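Local coordinates for cystalysin (Treponema denticola, PDB 1C7O), which belongs to the class I and II aminotransferase family of pyridoxal-phosphate-dependent proteins and holds the ligand PPG in this model, at residues L168-P173 against L200-I205; W91-A96 against R260-R265. All coordinates share one frame; numbering follows the deposited sequence.

Overall arrangement
Both contacts draw on the same mixed seven-stranded sheet, whose order runs 92-95, 248-252, 230-234, 199-203, 165-171, 115-118, 136-139. Contact 1 joins two adjacent parallel strands within it, whereas contact 2 lays helix 255-268 against the edge strand 92-95. Strands 248-252 and 230-234 lie between the two contacts in the sheet; the contact centres are 16 Å apart and their nearest atoms about 8 Å. Along the chain the segments come as 91-96, 168-173, 200-205 and 260-265, so contact 2 is closed by the outer pair and contact 1 by the inner. Contact 1 forms part of the PPG pocket, while contact 2 joins a helix to the sheet's edge, its T95 side chain about 7 Å from PPG.

Contact 1. Residues L168-P173 against L200-I205. With PPG ((2E,3E)-4-(2-aminoethoxy)-2-[({3-hydroxy-2-methyl-5-[(phosphonooxy)methyl]pyridin-4-yl}methyl)imino]but-3-enoic acid), chain I.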
loop_
_atom_site.group_PDB
_atom_site.type_symbol
_atom_site.label_atom_id
_atom_site.label_comp_id
_atom_site.label_asym_id
_atom_site.label_seq_id
_atom_site.Cartn_x
_atom_site.Cartn_y
_atom_site.Cartn_z
ATOM N N LEU A 168 -16.444 18.480 -6.844
ATOM C CA LEU A 168 -15.382 19.009 -7.686
ATOM C C LEU A 168 -14.052 18.424 -7.219
ATOM O O LEU A 168 -13.687 18.559 -6.046
ATOM C CB LEU A 168 -15.325 20.535 -7.578
ATOM C CG LEU A 168 -14.145 21.235 -8.262
ATOM C CD1 LEU A 168 -14.282 21.143 -9.775
ATOM C CD2 LEU A 168 -14.095 22.688 -7.832
ATOM N N LEU A 169 -13.349 17.766 -8.140
ATOM C CA LEU A 169 -12.040 17.168 -7.870
ATOM C C LEU A 169 -10.986 18.170 -8.336
ATOM O O LEU A 169 -10.668 18.259 -9.520
ATOM C CB LEU A 169 -11.892 15.843 -8.623
ATOM C CG LEU A 169 -10.548 15.134 -8.486
ATOM C CD1 LEU A 169 -10.138 15.051 -7.033
ATOM C CD2 LEU A 169 -10.657 13.753 -9.109
ATOM N N PHE A 170 -10.450 18.911 -7.377
ATOM C CA PHE A 170 -9.482 19.977 -7.635
ATOM C C PHE A 170 -8.011 19.587 -7.496
ATOM O O PHE A 170 -7.619 18.901 -6.552
ATOM C CB PHE A 170 -9.790 21.143 -6.678
ATOM C CG PHE A 170 -9.321 22.489 -7.157
ATOM C CD1 PHE A 170 -9.744 22.999 -8.385
ATOM C CD2 PHE A 170 -8.510 23.282 -6.346
ATOM C CE1 PHE A 170 -9.367 24.286 -8.794
ATOM C CE2 PHE A 170 -8.131 24.567 -6.747
ATOM C CZ PHE A 170 -8.558 25.068 -7.968
ATOM N N CYS A 171 -7.203 20.052 -8.442
ATOM C CA CYS A 171 -5.768 19.805 -8.430
ATOM C C CYS A 171 -5.115 21.163 -8.148
ATOM O O CYS A 171 -5.227 22.092 -8.953
ATOM C CB CYS A 171 -5.322 19.265 -9.787
ATOM S SG CYS A 171 -3.690 18.492 -9.770
ATOM N N SER A 172 -4.438 21.277 -7.008
ATOM C CA SER A 172 -3.812 22.542 -6.619
ATOM C C SER A 172 -2.508 22.357 -5.822
ATOM O O SER A 172 -2.535 21.916 -4.674
ATOM C CB SER A 172 -4.825 23.351 -5.782
ATOM O OG SER A 172 -4.329 24.629 -5.409
ATOM N N PRO A 173 -1.344 22.679 -6.420
ATOM C CA PRO A 173 -1.078 23.198 -7.765
ATOM C C PRO A 173 -1.644 22.301 -8.861
ATOM O O PRO A 173 -1.820 21.095 -8.658
ATOM C CB PRO A 173 0.437 23.273 -7.798
ATOM C CG PRO A 173 0.758 23.647 -6.385
ATOM C CD PRO A 173 -0.111 22.701 -5.615
ATOM N N LEU A 200 -15.705 18.963 -1.861
ATOM C CA LEU A 200 -14.460 19.432 -2.443
ATOM C C LEU A 200 -13.340 18.438 -2.157
ATOM O O LEU A 200 -13.013 18.165 -0.998
ATOM C CB LEU A 200 -14.089 20.810 -1.893
ATOM C CG LEU A 200 -12.740 21.348 -2.371
ATOM C CD1 LEU A 200 -12.688 21.296 -3.888
ATOM C CD2 LEU A 200 -12.528 22.773 -1.861
ATOM N N TRP A 201 -12.775 17.888 -3.229
ATOM C CA TRP A 201 -11.672 16.938 -3.146
ATOM C C TRP A 201 -10.442 17.641 -3.712
ATOM O O TRP A 201 -10.151 17.528 -4.902
ATOM C CB TRP A 201 -11.970 15.681 -3.980
ATOM C CG TRP A 201 -13.220 14.944 -3.571
ATOM C CD1 TRP A 201 -13.894 15.058 -2.385
ATOM C CD2 TRP A 201 -13.957 14.004 -4.361
ATOM N NE1 TRP A 201 -15.009 14.257 -2.393
ATOM C CE2 TRP A 201 -15.074 13.598 -3.592
ATOM C CE3 TRP A 201 -13.786 13.464 -5.647
ATOM C CZ2 TRP A 201 -16.017 12.682 -4.068
ATOM C CZ3 TRP A 201 -14.729 12.548 -6.121
ATOM C CH2 TRP A 201 -15.831 12.170 -5.331
ATOM N N SER A 202 -9.729 18.373 -2.864
ATOM C CA SER A 202 -8.547 19.101 -3.306
ATOM C C SER A 202 -7.246 18.306 -3.160
ATOM O O SER A 202 -6.768 18.047 -2.058
ATOM C CB SER A 202 -8.434 20.419 -2.542
ATOM O OG SER A 202 -7.427 21.244 -3.103
ATOM N N ASP A 203 -6.677 17.926 -4.294
ATOM C CA ASP A 203 -5.434 17.170 -4.334
ATOM C C ASP A 203 -4.322 18.202 -4.362
ATOM O O ASP A 203 -4.086 18.836 -5.386
ATOM C CB ASP A 203 -5.425 16.315 -5.602
ATOM C CG ASP A 203 -4.125 15.577 -5.817
ATOM O OD1 ASP A 203 -4.132 14.670 -6.672
ATOM O OD2 ASP A 203 -3.111 15.894 -5.159
ATOM N N GLU A 204 -3.646 18.374 -3.229
ATOM C CA GLU A 204 -2.575 19.362 -3.109
ATOM C C GLU A 204 -1.210 18.717 -2.862
ATOM O O GLU A 204 -0.357 19.292 -2.185
ATOM C CB GLU A 204 -2.918 20.338 -1.975
ATOM C CG GLU A 204 -4.347 20.882 -2.069
ATOM C CD GLU A 204 -4.638 22.025 -1.100
ATOM O OE1 GLU A 204 -3.700 22.502 -0.421
ATOM O OE2 GLU A 204 -5.813 22.454 -1.030
ATOM N N ILE A 205 -1.004 17.531 -3.430
ATOM C CA ILE A 205 0.248 16.798 -3.259
ATOM C C ILE A 205 1.483 17.587 -3.725
ATOM O O ILE A 205 2.611 17.344 -3.268
ATOM C CB ILE A 205 0.180 15.432 -4.002
ATOM C CG1 ILE A 205 1.397 14.577 -3.639
ATOM C CG2 ILE A 205 0.088 15.656 -5.509
ATOM C CD1 ILE A 205 1.283 13.145 -4.082
HETATM N N1 PPG I . -1.881 13.653 -7.798
HETATM C C2 PPG I . -1.289 14.514 -8.712
HETATM C C2A PPG I . -2.049 15.767 -8.999
HETATM C C3 PPG I . 0.018 14.123 -9.257
HETATM O O3 PPG I . 0.512 15.037 -10.166
HETATM C C4 PPG I . 0.630 12.924 -8.856
HETATM C C4A PPG I . 1.895 12.480 -9.596
HETATM C C5 PPG I . -0.118 12.062 -7.856
HETATM C C6 PPG I . -1.352 12.486 -7.376
HETATM C C5A PPG I . 0.434 10.654 -7.401
HETATM O OP4 PPG I . 0.296 10.461 -5.979
HETATM P P PPG I . 0.575 9.007 -5.330
HETATM O OP1 PPG I . -0.488 8.121 -5.861
HETATM O OP2 PPG I . 0.506 9.195 -3.804
HETATM O OP3 PPG I . 1.954 8.638 -5.726
HETATM N N4A PPG I . 1.575 11.780 -10.819
HETATM C CAI PPG I . 2.680 11.385 -11.711
HETATM C CBC PPG I . 2.927 12.200 -12.946
HETATM O O2B PPG I . 3.928 11.860 -13.861
HETATM O O3B PPG I . 2.197 13.259 -13.168
HETATM C CBI PPG I . 3.542 10.292 -11.355
HETATM C CGI PPG I . 3.453 9.044 -12.028
HETATM O OET PPG I . 2.274 8.194 -11.947
HETATM C CEI PPG I . 2.678 6.876 -12.547
HETATM C CFI PPG I . 3.779 6.222 -11.682
HETATM N NI PPG I . 4.261 4.998 -12.238
HETATM O O HOH W 1 -1.042 19.192 -6.491
#
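The carbonyl oxygen of D203 takes two donors: S172 N donates to D203 O at 3.0 Å, and a water gives a longer bond of 3.3 Å to D203 O. The same water also donates to P173 O, bridging the strand end to the residue that follows the cis peptide S172-P173. Further back the ladder continues with D203 N to F170 O, F170 N to W201 O and W201 N to L168 O. The 18° between the strand axes and four parallel bridges mark neighbouring parallel strands; helix 183-194, which joins them along the chain, makes the set a beta-alpha-beta unit of the sheet in the pyridoxal-phosphate aminotransferase fold. Ligand contacts gather at the C-terminal ends of these strands. D203 CG lies anti to the backbone N (chi1 175°), on the face shared with C171, and D203 OD1 comes within 2.7 Å of PPG N1. The other oxygen, D203 OD2, accepts I205 N at 3.2 Å nearly along its C-O axis, an Asx turn that helps fix the carboxylate's rotation. C171 SG approaches PPG C2A to 3.3 Å. On the same face as D203, the side chains of L169 and W201 cross at about a right angle, L169 CD1 lying 3.6 Å from W201 CB and near the plane of the indole at its edge. The reverse face carries S202 OG, which lies in the plane of the F170 ring at its edge and donates to the anti lone pair of E204 OE2 at 2.9 Å; F219 N also binds that oxygen, and W181 stacks on F170.

Contact 2. Residues W91-A96 against R260-R265; sequences WIINTA and RFTKSR
From CB, which points toward helix 255-268, I93 sends one branch to F261 and the other to T262, packing strand 92-95, at the edge of the seven-stranded sheet, on that helix. This is alpha/beta layer packing: the axes of the short segments come within 9.8 Å and their N-to-C directions differ by 19°. With chi1 at -63°, I93 CG2 stands opposite the backbone N and meets the F261 ring in its plane, at the edge, 3.5 Å from F261 CE2. The other branch starts at I93 CG1, 4.0 Å from T262 OG1, and finishes with I93 CD1 at 3.6 Å from T262 OG1; that hydroxyl has its polar partner in R258 O. T95 CG2 touches the same F261 edge, 3.8 Å from F261 CE2, and the two side chains cross at about a right angle, while T95 OG1 bonds to G97 O. R265 adds the hydrogen bond of this contact. Its chain bends at chi3, R265 CD passing 4.0 Å from T95 CG2, and turns the guanidinium edge to the backbone of N94. There R265 NH1 donates to N94 O at 2.7 Å, the donor lying in the carbonyl plane and the oxygen only 5° out of the guanidinium plane.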
loop_
_atom_site.group_PDB
_atom_site.type_symbol
_atom_site.label_atom_id
_atom_site.label_comp_id
_atom_site.label_asym_id
_atom_site.label_seq_id
_atom_site.Cartn_x
_atom_site.Cartn_y
_atom_site.Cartn_z
ATOM N N TRP A 91 -7.540 14.599 12.301
ATOM C CA TRP A 91 -8.066 14.921 10.975
ATOM C C TRP A 91 -7.264 14.062 9.989
ATOM O O TRP A 91 -7.661 13.877 8.831
ATOM C CB TRP A 91 -7.780 16.376 10.610
ATOM C CG TRP A 91 -8.604 17.426 11.280
ATOM C CD1 TRP A 91 -9.361 17.295 12.407
ATOM C CD2 TRP A 91 -8.719 18.796 10.875
ATOM N NE1 TRP A 91 -9.942 18.499 12.730
ATOM C CE2 TRP A 91 -9.563 19.438 11.806
ATOM C CE3 TRP A 91 -8.190 19.542 9.813
ATOM C CZ2 TRP A 91 -9.892 20.797 11.708
ATOM C CZ3 TRP A 91 -8.520 20.896 9.714
ATOM C CH2 TRP A 91 -9.363 21.506 10.658
ATOM N N ILE A 92 -6.128 13.555 10.467
ATOM C CA ILE A 92 -5.206 12.782 9.647
ATOM C C ILE A 92 -5.566 11.326 9.400
ATOM O O ILE A 92 -5.633 10.527 10.327
ATOM C CB ILE A 92 -3.789 12.816 10.248
ATOM C CG1 ILE A 92 -3.389 14.248 10.572
ATOM C CG2 ILE A 92 -2.798 12.239 9.263
ATOM C CD1 ILE A 92 -2.113 14.337 11.369
ATOM N N ILE A 93 -5.779 10.988 8.137
ATOM C CA ILE A 93 -6.095 9.628 7.751
ATOM C C ILE A 93 -5.026 9.210 6.753
ATOM O O ILE A 93 -4.762 9.916 5.775
ATOM C CB ILE A 93 -7.474 9.539 7.081
ATOM C CG1 ILE A 93 -8.558 9.958 8.071
ATOM C CG2 ILE A 93 -7.701 8.131 6.563
ATOM C CD1 ILE A 93 -8.582 9.135 9.357
ATOM N N ASN A 94 -4.401 8.067 6.991
ATOM C CA ASN A 94 -3.353 7.621 6.095
ATOM C C ASN A 94 -3.786 6.607 5.055
ATOM O O ASN A 94 -4.676 5.789 5.292
ATOM C CB ASN A 94 -2.190 7.073 6.906
ATOM C CG ASN A 94 -1.619 8.103 7.844
ATOM O OD1 ASN A 94 -1.781 8.009 9.055
ATOM N ND2 ASN A 94 -0.957 9.110 7.283
ATOM N N THR A 95 -3.141 6.687 3.897
ATOM C CA THR A 95 -3.395 5.795 2.777
ATOM C C THR A 95 -2.050 5.589 2.091
ATOM O O THR A 95 -1.133 6.397 2.268
ATOM C CB THR A 95 -4.383 6.417 1.763
ATOM O OG1 THR A 95 -3.797 7.587 1.177
ATOM C CG2 THR A 95 -5.676 6.806 2.450
ATOM N N ALA A 96 -1.934 4.513 1.317
ATOM C CA ALA A 96 -0.693 4.214 0.612
ATOM C C ALA A 96 -0.354 5.310 -0.385
ATOM O O ALA A 96 0.793 5.749 -0.461
ATOM C CB ALA A 96 -0.801 2.892 -0.096
ATOM N N ARG A 260 -16.498 7.848 6.974
ATOM C CA ARG A 260 -16.939 7.194 5.738
ATOM C C ARG A 260 -15.741 6.887 4.854
ATOM O O ARG A 260 -15.670 5.827 4.234
ATOM C CB ARG A 260 -17.924 8.080 4.971
ATOM C CG ARG A 260 -19.260 8.204 5.659
ATOM C CD ARG A 260 -20.190 9.118 4.901
ATOM N NE ARG A 260 -20.436 8.616 3.556
ATOM C CZ ARG A 260 -21.072 9.305 2.618
ATOM N NH1 ARG A 260 -21.518 10.520 2.896
ATOM N NH2 ARG A 260 -21.248 8.788 1.409
ATOM N N PHE A 261 -14.801 7.827 4.804
ATOM C CA PHE A 261 -13.590 7.664 4.013
ATOM C C PHE A 261 -12.788 6.480 4.532
ATOM O O PHE A 261 -12.321 5.649 3.761
ATOM C CB PHE A 261 -12.721 8.912 4.103
ATOM C CG PHE A 261 -11.431 8.799 3.343
ATOM C CD1 PHE A 261 -11.398 9.022 1.969
ATOM C CD2 PHE A 261 -10.255 8.442 3.996
ATOM C CE1 PHE A 261 -10.208 8.891 1.254
ATOM C CE2 PHE A 261 -9.061 8.308 3.290
ATOM C CZ PHE A 261 -9.036 8.534 1.914
ATOM N N THR A 262 -12.630 6.416 5.849
ATOM C CA THR A 262 -11.872 5.344 6.470
ATOM C C THR A 262 -12.523 3.990 6.230
ATOM O O THR A 262 -11.856 3.055 5.780
ATOM C CB THR A 262 -11.721 5.562 7.993
ATOM O OG1 THR A 262 -11.069 6.815 8.239
ATOM C CG2 THR A 262 -10.896 4.452 8.609
ATOM N N LYS A 263 -13.820 3.872 6.510
ATOM C CA LYS A 263 -14.485 2.591 6.311
ATOM C C LYS A 263 -14.358 2.156 4.857
ATOM O O LYS A 263 -14.202 0.971 4.568
ATOM C CB LYS A 263 -15.967 2.658 6.707
ATOM C CG LYS A 263 -16.901 3.169 5.629
ATOM C CD LYS A 263 -18.353 2.822 5.937
ATOM C CE LYS A 263 -19.281 3.488 4.942
ATOM N NZ LYS A 263 -20.705 3.283 5.292
ATOM N N SER A 264 -14.416 3.125 3.947
ATOM C CA SER A 264 -14.302 2.837 2.529
ATOM C C SER A 264 -12.884 2.365 2.211
ATOM O O SER A 264 -12.695 1.393 1.471
ATOM C CB SER A 264 -14.640 4.084 1.711
ATOM O OG SER A 264 -14.474 3.844 0.322
ATOM N N ARG A 265 -11.893 3.055 2.772
ATOM C CA ARG A 265 -10.500 2.687 2.560
ATOM C C ARG A 265 -10.208 1.292 3.094
ATOM O O ARG A 265 -9.354 0.583 2.552
ATOM C CB ARG A 265 -9.562 3.655 3.266
ATOM C CG ARG A 265 -8.106 3.209 3.199
ATOM C CD ARG A 265 -7.306 3.741 4.360
ATOM N NE ARG A 265 -7.854 3.288 5.627
ATOM C CZ ARG A 265 -7.327 3.581 6.811
ATOM N NH1 ARG A 265 -6.235 4.329 6.885
ATOM N NH2 ARG A 265 -7.892 3.124 7.919
#